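Local atomic coordinates of glyoxylate reductase (Paecilomyces sp. J18, PDB entry 3WNV), a protein that probably catalyses the NAD(P)H-dependent reduction of glyoxylate to glycolate, as a fungal member of the D-2-hydroxyacid dehydrogenase family. Residues F31-L40 with H63-A74; A97-P108 with L320-K328. All blocks are in the same frame, centred on the assembly; numbering follows the deposited sequence.

Contact 1: F31-L40 with H63-A74; sequences FPEGGREKFL and HTGPFDRELISA
R36, at the start of helix 36-45, brings its CA to 4.1 Å from that of T64; the short helical segments 36-40 and 69-74 run roughly parallel, with axes 11.2 Å apart at closest and 28° between them. R36 is central. With CG anti to the backbone N (chi1 177°) and the chain extended as far as NE, its aliphatic part passes the carbonyl oxygen of T64 and delivers the guanidinium against the loop 65-68 and the first turn of helix 69-74. NH1 donates to two backbone carbonyls, T64 O at 3.0 Å and P66 O at 2.9 Å, the latter lying in the guanidinium plane. NH2 completes a salt-bridge network: D68 OD1, 2.8 Å away, accepts through its syn lone pair, with the carboxylate plane turned 86° from the guanidinium, whereas E70 OE1 is approached from above its own carboxylate plane. NE reaches E70 OE2 through a water. D68 OD1 also accepts from L71 N, so one oxygen caps helix 69-74 and binds the arginine. With an alanine here, the neighbouring carboxylates of D68 and E70 would probably lose the cation they share, and the carbonyls of T64 and P66 this donor. Apolar groups pack beside this network: T64 CG2 makes a CH-pi contact over one face of the F39 ring, L71 CD1 lies 3.8 Å from F39 CD2, and L40 CD2 meets A74 CB. At the other end, P32 O sits over the centre of the H63 ring, and a water links H63 ND1 to G34 N. The contact joins two successive helical connections of the flavodoxin-like parallel sheet: F39 packs on L7 and I9 of strand 5-9, and T64 also touches I9.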
loop_
_atom_site.group_PDB
_atom_site.type_symbol
_atom_site.label_atom_id
_atom_site.label_comp_id
_atom_site.label_asym_id
_atom_site.label_seq_id
_atom_site.Cartn_x
_atom_site.Cartn_y
_atom_site.Cartn_z
ATOM N N PHE A 31 11.062 16.384 -13.502
ATOM C CA PHE A 31 9.982 16.115 -14.459
ATOM C C PHE A 31 8.663 16.155 -13.693
ATOM O O PHE A 31 8.159 15.105 -13.246
ATOM C CB PHE A 31 10.178 14.740 -15.114
ATOM C CG PHE A 31 9.158 14.414 -16.177
ATOM C CD1 PHE A 31 9.295 14.924 -17.454
ATOM C CD2 PHE A 31 8.088 13.563 -15.901
ATOM C CE1 PHE A 31 8.376 14.635 -18.447
ATOM C CE2 PHE A 31 7.160 13.262 -16.888
ATOM C CZ PHE A 31 7.316 13.810 -18.177
ATOM N N PRO A 32 8.100 17.367 -13.511
ATOM C CA PRO A 32 6.940 17.502 -12.619
ATOM C C PRO A 32 5.645 16.947 -13.224
ATOM O O PRO A 32 4.766 16.499 -12.483
ATOM C CB PRO A 32 6.820 19.013 -12.426
ATOM C CG PRO A 32 7.523 19.606 -13.581
ATOM C CD PRO A 32 8.635 18.669 -13.929
ATOM N N GLU A 33 5.555 16.981 -14.550
ATOM C CA GLU A 33 4.400 16.457 -15.276
ATOM C C GLU A 33 4.759 16.346 -16.751
ATOM O O GLU A 33 5.773 16.893 -17.190
ATOM C CB GLU A 33 3.224 17.415 -15.113
ATOM C CG GLU A 33 3.556 18.804 -15.607
ATOM C CD GLU A 33 2.438 19.762 -15.361
ATOM O OE1 GLU A 33 1.404 19.324 -14.815
ATOM O OE2 GLU A 33 2.585 20.949 -15.716
ATOM N N GLY A 34 3.928 15.659 -17.528
ATOM C CA GLY A 34 4.052 15.722 -18.969
ATOM C C GLY A 34 3.544 14.506 -19.731
ATOM O O GLY A 34 3.325 14.583 -20.934
ATOM N N GLY A 35 3.391 13.380 -19.044
ATOM C CA GLY A 35 2.967 12.153 -19.702
ATOM C C GLY A 35 4.117 11.247 -20.148
ATOM O O GLY A 35 5.219 11.739 -20.445
ATOM N N ARG A 36 3.833 9.939 -20.210
ATOM C CA ARG A 36 4.795 8.894 -20.574
ATOM C C ARG A 36 5.501 9.173 -21.875
ATOM O O ARG A 36 6.721 9.007 -21.956
ATOM C CB ARG A 36 4.101 7.523 -20.648
ATOM C CG ARG A 36 4.975 6.353 -21.093
ATOM C CD ARG A 36 4.203 5.050 -20.876
ATOM N NE ARG A 36 5.003 3.816 -20.962
ATOM C CZ ARG A 36 5.555 3.192 -19.918
ATOM N NH1 ARG A 36 5.445 3.688 -18.672
ATOM N NH2 ARG A 36 6.227 2.061 -20.118
ATOM N N GLU A 37 4.746 9.606 -22.890
ATOM C CA GLU A 37 5.295 9.833 -24.228
ATOM C C GLU A 37 6.421 10.860 -24.166
ATOM O O GLU A 37 7.506 10.668 -24.739
ATOM C CB GLU A 37 4.178 10.299 -25.178
ATOM C CG GLU A 37 4.626 10.655 -26.596
ATOM C CD GLU A 37 3.771 11.760 -27.224
ATOM O OE1 GLU A 37 4.160 12.951 -27.124
ATOM O OE2 GLU A 37 2.715 11.436 -27.817
ATOM N N LYS A 38 6.153 11.951 -23.453
ATOM C CA LYS A 38 7.116 13.030 -23.294
ATOM C C LYS A 38 8.283 12.619 -22.384
ATOM O O LYS A 38 9.422 13.021 -22.627
ATOM C CB LYS A 38 6.414 14.252 -22.717
ATOM C CG LYS A 38 7.320 15.434 -22.439
ATOM C CD LYS A 38 7.747 16.116 -23.706
ATOM C CE LYS A 38 8.314 17.491 -23.389
ATOM N NZ LYS A 38 9.038 17.477 -22.074
ATOM N N PHE A 39 8.005 11.837 -21.341
ATOM C CA PHE A 39 9.094 11.322 -20.511
ATOM C C PHE A 39 10.026 10.467 -21.371
ATOM O O PHE A 39 11.243 10.662 -21.359
ATOM C CB PHE A 39 8.589 10.576 -19.276
ATOM C CG PHE A 39 9.699 10.058 -18.408
ATOM C CD1 PHE A 39 10.375 10.916 -17.548
ATOM C CD2 PHE A 39 10.106 8.728 -18.485
ATOM C CE1 PHE A 39 11.428 10.451 -16.782
ATOM C CE2 PHE A 39 11.170 8.265 -17.719
ATOM C CZ PHE A 39 11.820 9.133 -16.864
ATOM N N LEU A 40 9.462 9.558 -22.160
ATOM C CA LEU A 40 10.302 8.713 -23.008
ATOM C C LEU A 40 11.075 9.510 -24.041
ATOM O O LEU A 40 12.221 9.181 -24.327
ATOM C CB LEU A 40 9.497 7.567 -23.647
ATOM C CG LEU A 40 8.790 6.595 -22.706
ATOM C CD1 LEU A 40 7.892 5.689 -23.507
ATOM C CD2 LEU A 40 9.758 5.759 -21.898
ATOM N N HIS A 63 2.280 10.527 -14.089
ATOM C CA HIS A 63 3.008 11.369 -15.037
ATOM C C HIS A 63 3.856 10.564 -16.007
ATOM O O HIS A 63 4.254 11.076 -17.052
ATOM C CB HIS A 63 3.902 12.390 -14.319
ATOM C CG HIS A 63 3.181 13.235 -13.314
ATOM N ND1 HIS A 63 2.252 14.197 -13.674
ATOM C CD2 HIS A 63 3.286 13.302 -11.966
ATOM C CE1 HIS A 63 1.793 14.793 -12.586
ATOM N NE2 HIS A 63 2.402 14.267 -11.536
ATOM N N THR A 64 4.154 9.309 -15.678
ATOM C CA THR A 64 5.054 8.562 -16.542
ATOM C C THR A 64 4.510 7.194 -16.929
ATOM O O THR A 64 5.090 6.525 -17.792
ATOM C CB THR A 64 6.411 8.322 -15.856
ATOM O OG1 THR A 64 6.173 7.542 -14.693
ATOM C CG2 THR A 64 7.080 9.661 -15.455
ATOM N N GLY A 65 3.437 6.754 -16.271
ATOM C CA GLY A 65 3.072 5.353 -16.337
ATOM C C GLY A 65 4.052 4.575 -15.470
ATOM O O GLY A 65 4.979 5.155 -14.896
ATOM N N PRO A 66 3.865 3.259 -15.367
ATOM C CA PRO A 66 4.735 2.485 -14.480
ATOM C C PRO A 66 6.175 2.445 -14.991
ATOM O O PRO A 66 6.459 2.543 -16.197
ATOM C CB PRO A 66 4.130 1.068 -14.528
ATOM C CG PRO A 66 3.285 1.062 -15.765
ATOM C CD PRO A 66 2.775 2.446 -15.928
ATOM N N PHE A 67 7.072 2.224 -14.042
ATOM C CA PHE A 67 8.447 1.945 -14.349
ATOM C C PHE A 67 8.539 0.446 -14.621
ATOM O O PHE A 67 9.244 -0.320 -13.929
ATOM C CB PHE A 67 9.345 2.400 -13.197
ATOM C CG PHE A 67 9.808 3.835 -13.326
ATOM C CD1 PHE A 67 8.897 4.849 -13.608
ATOM C CD2 PHE A 67 11.135 4.161 -13.150
ATOM C CE1 PHE A 67 9.317 6.171 -13.740
ATOM C CE2 PHE A 67 11.573 5.492 -13.269
ATOM C CZ PHE A 67 10.649 6.493 -13.574
ATOM N N ASP A 68 7.834 0.046 -15.669
ATOM C CA ASP A 68 7.876 -1.346 -16.158
ATOM C C ASP A 68 9.089 -1.636 -17.040
ATOM O O ASP A 68 9.967 -0.785 -17.225
ATOM C CB ASP A 68 6.585 -1.695 -16.898
ATOM C CG ASP A 68 6.261 -0.724 -18.025
ATOM O OD1 ASP A 68 7.147 0.028 -18.495
ATOM O OD2 ASP A 68 5.094 -0.723 -18.463
ATOM N N ARG A 69 9.153 -2.845 -17.582
ATOM C CA ARG A 69 10.324 -3.227 -18.373
ATOM C C ARG A 69 10.572 -2.250 -19.520
ATOM O O ARG A 69 11.704 -1.880 -19.785
ATOM C CB ARG A 69 10.188 -4.685 -18.839
ATOM C CG ARG A 69 11.252 -5.164 -19.819
ATOM C CD ARG A 69 11.178 -6.709 -19.977
ATOM N NE ARG A 69 11.595 -7.354 -18.735
ATOM C CZ ARG A 69 12.864 -7.640 -18.447
ATOM N NH1 ARG A 69 13.819 -7.334 -19.311
ATOM N NH2 ARG A 69 13.182 -8.212 -17.282
ATOM N N GLU A 70 9.510 -1.794 -20.178
ATOM C CA GLU A 70 9.661 -0.895 -21.321
ATOM C C GLU A 70 10.288 0.442 -20.947
ATOM O O GLU A 70 11.130 0.976 -21.672
ATOM C CB GLU A 70 8.291 -0.594 -21.920
ATOM C CG GLU A 70 8.297 0.531 -22.948
ATOM C CD GLU A 70 6.883 1.002 -23.306
ATOM O OE1 GLU A 70 5.911 0.424 -22.791
ATOM O OE2 GLU A 70 6.745 1.959 -24.097
ATOM N N LEU A 71 9.816 1.019 -19.849
ATOM C CA LEU A 71 10.331 2.317 -19.436
ATOM C C LEU A 71 11.757 2.139 -18.933
ATOM O O LEU A 71 12.641 2.931 -19.296
ATOM C CB LEU A 71 9.416 2.968 -18.390
ATOM C CG LEU A 71 9.879 4.374 -17.972
ATOM C CD1 LEU A 71 8.659 5.256 -17.670
ATOM C CD2 LEU A 71 10.776 4.289 -16.717
ATOM N N ILE A 72 12.005 1.098 -18.138
ATOM C CA ILE A 72 13.380 0.860 -17.647
ATOM C C ILE A 72 14.350 0.727 -18.803
ATOM O O ILE A 72 15.481 1.242 -18.735
ATOM C CB ILE A 72 13.437 -0.323 -16.620
ATOM C CG1 ILE A 72 12.764 0.121 -15.321
ATOM C CG2 ILE A 72 14.876 -0.818 -16.316
ATOM C CD1 ILE A 72 12.431 -1.002 -14.386
ATOM N N SER A 73 13.894 0.097 -19.897
ATOM C CA SER A 73 14.720 -0.119 -21.071
ATOM C C SER A 73 15.114 1.205 -21.741
ATOM O O SER A 73 16.197 1.314 -22.299
ATOM C CB SER A 73 13.980 -1.019 -22.069
ATOM O OG SER A 73 14.822 -1.328 -23.170
ATOM N N ALA A 74 14.236 2.206 -21.657
ATOM C CA ALA A 74 14.501 3.557 -22.170
ATOM C C ALA A 74 15.367 4.437 -21.254
ATOM O O ALA A 74 15.899 5.447 -21.709
ATOM C CB ALA A 74 13.174 4.284 -22.439
HETATM O O HOH W 1 1.314 14.509 -16.465
HETATM O O HOH W 2 4.805 3.553 -23.756
#

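Contact 2: A97-P108 with L320-K328; sequences ATEAGIAISSTP and LLTQVPEQK
S105 pairs with Q323 in a single antiparallel beta bridge, a non-hydrogen-bonded pair that brings the C-terminal tail of the chain alongside strand 103-105, an outermost strand of the flavodoxin-like parallel sheet. The flanking backbone bonds are V324 N to I104 O, 2.9 Å, and the longer S106 N to T322 O, 3.2 Å. Two CA-H...O contacts, from Q323 CA to I104 O and from S105 CA to T322 O, lie between these bonds. Apolar contacts lie to the sides: L320 CD1 rests 3.7 Å from A103 CB, I104 CG2 meets V324 CG1, and the P108 ring packs against CB and CG2 of T322. Side-chain hydrogen bonds secure both ends. T322 OG1 donates to S106 O at 2.7 Å and is also bonded to N310 of helix 297-317. Near the chain end Q327 imitates a backbone partner. Its CG stands anti to the carbonyl carbon (chi1 -58°) and the rest of the chain is extended, carrying the amide to the turn after helix 94-99, which G101 closes as the C-prime residue of a Schellman motif. There NE2 donates to T98 OG1 and I102 O, engaging both the helix and the turn. Q327 OE1 in turn accepts from I104 N at 2.9 Å and from Q323 NE2 at 3.0 Å, the two donors arriving from opposite faces of the amide plane.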
loop_
_atom_site.group_PDB
_atom_site.type_symbol
_atom_site.label_atom_id
_atom_site.label_comp_id
_atom_site.label_asym_id
_atom_site.label_seq_id
_atom_site.Cartn_x
_atom_site.Cartn_y
_atom_site.Cartn_z
ATOM N N ALA A 97 14.933 -3.697 -13.556
ATOM C CA ALA A 97 15.911 -2.783 -12.969
ATOM C C ALA A 97 17.237 -3.452 -12.632
ATOM O O ALA A 97 18.309 -2.925 -12.940
ATOM C CB ALA A 97 15.329 -2.090 -11.737
ATOM N N THR A 98 17.162 -4.626 -12.009
ATOM C CA THR A 98 18.367 -5.380 -11.648
ATOM C C THR A 98 19.196 -5.644 -12.909
ATOM O O THR A 98 20.420 -5.422 -12.935
ATOM C CB THR A 98 17.974 -6.707 -10.961
ATOM O OG1 THR A 98 17.294 -6.389 -9.731
ATOM C CG2 THR A 98 19.220 -7.568 -10.678
ATOM N N GLU A 99 18.516 -6.057 -13.977
ATOM C CA GLU A 99 19.190 -6.338 -15.245
ATOM C C GLU A 99 19.883 -5.107 -15.847
ATOM O O GLU A 99 20.924 -5.225 -16.517
ATOM C CB GLU A 99 18.197 -6.907 -16.244
ATOM C CG GLU A 99 17.679 -8.264 -15.872
ATOM C CD GLU A 99 16.581 -8.705 -16.823
ATOM O OE1 GLU A 99 16.476 -8.084 -17.909
ATOM O OE2 GLU A 99 15.824 -9.647 -16.479
ATOM N N ALA A 100 19.286 -3.938 -15.617
ATOM C CA ALA A 100 19.844 -2.685 -16.099
ATOM C C ALA A 100 20.863 -2.114 -15.117
ATOM O O ALA A 100 21.401 -1.026 -15.339
ATOM C CB ALA A 100 18.711 -1.674 -16.389
ATOM N N GLY A 101 21.190 -2.846 -14.057
ATOM C CA GLY A 101 22.160 -2.330 -13.090
ATOM C C GLY A 101 21.624 -1.203 -12.200
ATOM O O GLY A 101 22.375 -0.335 -11.754
ATOM N N ILE A 102 20.335 -1.219 -11.921
ATOM C CA ILE A 102 19.696 -0.176 -11.094
ATOM C C ILE A 102 19.219 -0.744 -9.749
ATOM O O ILE A 102 18.514 -1.752 -9.709
ATOM C CB ILE A 102 18.483 0.446 -11.834
ATOM C CG1 ILE A 102 18.898 1.007 -13.194
ATOM C CG2 ILE A 102 17.775 1.500 -10.961
ATOM C CD1 ILE A 102 17.702 1.415 -14.048
ATOM N N ALA A 103 19.612 -0.092 -8.655
ATOM C CA ALA A 103 19.184 -0.476 -7.305
ATOM C C ALA A 103 17.959 0.326 -6.937
ATOM O O ALA A 103 17.892 1.517 -7.259
ATOM C CB ALA A 103 20.305 -0.242 -6.302
ATOM N N ILE A 104 16.983 -0.313 -6.278
ATOM C CA ILE A 104 15.727 0.335 -5.933
ATOM C C ILE A 104 15.556 0.350 -4.422
ATOM O O ILE A 104 15.808 -0.658 -3.759
ATOM C CB ILE A 104 14.539 -0.493 -6.475
ATOM C CG1 ILE A 104 14.740 -0.792 -7.965
ATOM C CG2 ILE A 104 13.216 0.196 -6.214
ATOM C CD1 ILE A 104 14.384 0.346 -8.881
ATOM N N SER A 105 15.141 1.489 -3.873
ATOM C CA SER A 105 14.714 1.555 -2.480
ATOM C C SER A 105 13.245 1.917 -2.382
ATOM O O SER A 105 12.665 2.488 -3.314
ATOM C CB SER A 105 15.611 2.547 -1.697
ATOM O OG SER A 105 15.375 3.869 -2.114
ATOM N N SER A 106 12.585 1.546 -1.273
ATOM C CA SER A 106 11.181 1.909 -1.070
ATOM C C SER A 106 11.123 2.520 0.310
ATOM O O SER A 106 12.188 2.834 0.878
ATOM C CB SER A 106 10.269 0.662 -1.104
ATOM O OG SER A 106 10.856 -0.318 -0.265
ATOM N N THR A 107 9.917 2.678 0.844
ATOM C CA THR A 107 9.745 3.251 2.189
ATOM C C THR A 107 8.947 2.317 3.106
ATOM O O THR A 107 7.768 2.587 3.351
ATOM C CB THR A 107 9.039 4.594 2.156
ATOM O OG1 THR A 107 7.721 4.457 1.584
ATOM C CG2 THR A 107 9.850 5.601 1.333
ATOM N N PRO A 108 9.660 1.337 3.705
ATOM C CA PRO A 108 9.148 0.341 4.677
ATOM C C PRO A 108 9.373 0.706 6.161
ATOM O O PRO A 108 10.406 1.136 6.511
ATOM C CB PRO A 108 10.045 -0.858 4.398
ATOM C CG PRO A 108 11.363 -0.203 4.126
ATOM C CD PRO A 108 10.977 0.929 3.189
ATOM N N LEU A 320 22.177 2.088 -0.576
ATOM C CA LEU A 320 20.845 2.461 -0.141
ATOM C C LEU A 320 20.617 2.136 1.344
ATOM O O LEU A 320 21.339 1.332 1.944
ATOM C CB LEU A 320 19.799 1.752 -1.007
ATOM C CG LEU A 320 19.750 2.146 -2.478
ATOM C CD1 LEU A 320 18.843 1.175 -3.272
ATOM C CD2 LEU A 320 19.270 3.598 -2.642
ATOM N N LEU A 321 19.612 2.770 1.930
ATOM C CA LEU A 321 19.229 2.504 3.307
ATOM C C LEU A 321 18.157 1.420 3.373
ATOM O O LEU A 321 18.221 0.523 4.216
ATOM C CB LEU A 321 18.705 3.785 3.960
ATOM C CG LEU A 321 19.680 4.949 3.961
ATOM C CD1 LEU A 321 19.112 6.080 4.813
ATOM C CD2 LEU A 321 21.019 4.505 4.496
ATOM N N THR A 322 17.160 1.514 2.490
ATOM C CA THR A 322 16.071 0.553 2.447
ATOM C C THR A 322 15.869 -0.064 1.056
ATOM O O THR A 322 14.787 0.047 0.451
ATOM C CB THR A 322 14.754 1.173 2.864
ATOM O OG1 THR A 322 14.501 2.374 2.107
ATOM C CG2 THR A 322 14.774 1.501 4.361
ATOM N N GLN A 323 16.905 -0.713 0.572
ATOM C CA GLN A 323 16.834 -1.418 -0.725
ATOM C C GLN A 323 15.755 -2.498 -0.681
ATOM O O GLN A 323 15.596 -3.182 0.337
ATOM C CB GLN A 323 18.167 -2.049 -1.049
ATOM C CG GLN A 323 18.202 -2.662 -2.460
ATOM C CD GLN A 323 19.596 -3.099 -2.890
ATOM O OE1 GLN A 323 20.468 -3.346 -2.058
ATOM N NE2 GLN A 323 19.814 -3.200 -4.204
ATOM N N VAL A 324 14.980 -2.618 -1.759
ATOM C CA VAL A 324 13.890 -3.604 -1.819
ATOM C C VAL A 324 14.418 -5.037 -1.583
ATOM O O VAL A 324 15.506 -5.385 -2.033
ATOM C CB VAL A 324 13.130 -3.509 -3.142
ATOM C CG1 VAL A 324 12.417 -2.141 -3.258
ATOM C CG2 VAL A 324 14.059 -3.773 -4.357
ATOM N N PRO A 325 13.646 -5.873 -0.836
ATOM C CA PRO A 325 14.136 -7.210 -0.466
ATOM C C PRO A 325 14.424 -8.096 -1.689
ATOM O O PRO A 325 15.321 -8.925 -1.621
ATOM C CB PRO A 325 12.987 -7.797 0.390
ATOM C CG PRO A 325 11.789 -6.910 0.127
ATOM C CD PRO A 325 12.373 -5.546 -0.177
ATOM N N GLU A 326 13.701 -7.910 -2.789
ATOM C CA GLU A 326 14.063 -8.643 -4.023
ATOM C C GLU A 326 15.531 -8.550 -4.424
ATOM O O GLU A 326 16.098 -9.514 -4.956
ATOM C CB GLU A 326 13.204 -8.214 -5.207
ATOM C CG GLU A 326 11.750 -8.527 -5.046
ATOM C CD GLU A 326 11.002 -7.448 -4.281
ATOM O OE1 GLU A 326 11.630 -6.694 -3.519
ATOM O OE2 GLU A 326 9.777 -7.356 -4.442
ATOM N N GLN A 327 16.169 -7.405 -4.177
ATOM C CA GLN A 327 17.540 -7.238 -4.631
ATOM C C GLN A 327 18.507 -7.476 -3.496
ATOM O O GLN A 327 19.709 -7.464 -3.697
ATOM C CB GLN A 327 17.783 -5.825 -5.193
ATOM C CG GLN A 327 16.877 -5.434 -6.366
ATOM C CD GLN A 327 17.250 -4.079 -6.935
ATOM O OE1 GLN A 327 17.557 -3.153 -6.177
ATOM N NE2 GLN A 327 17.267 -3.962 -8.279
ATOM N N LYS A 328 17.987 -7.690 -2.297
ATOM C CA LYS A 328 18.828 -7.647 -1.107
ATOM C C LYS A 328 19.035 -9.033 -0.491
ATOM O O LYS A 328 19.224 -10.030 -1.199
ATOM C CB LYS A 328 18.206 -6.677 -0.088
ATOM C CG LYS A 328 19.163 -6.083 0.951
ATOM C CD LYS A 328 18.396 -5.109 1.854
ATOM C CE LYS A 328 19.205 -4.681 3.074
ATOM N NZ LYS A 328 18.568 -3.544 3.831
#

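In the fold
From the N terminus, contact 1 comes first: it closes a short loop of 22 residues, containing strand 51-57, and joins two successive helical connections of the five-stranded sheet. Contact 2 opens only afterwards, so the two lie in series, neither nested nor crossed. Its loop of 211 residues takes in the whole seven-stranded Rossmann-type sheet before helix 297-317 leads the chain back to the first domain, which is thus built from both ends of the sequence. The contact centres are about 19 Å apart, yet segments 63-74 and 97-108 meet directly: R69 forms a salt bridge with E99, and I72 packs against A97, A100 and I102.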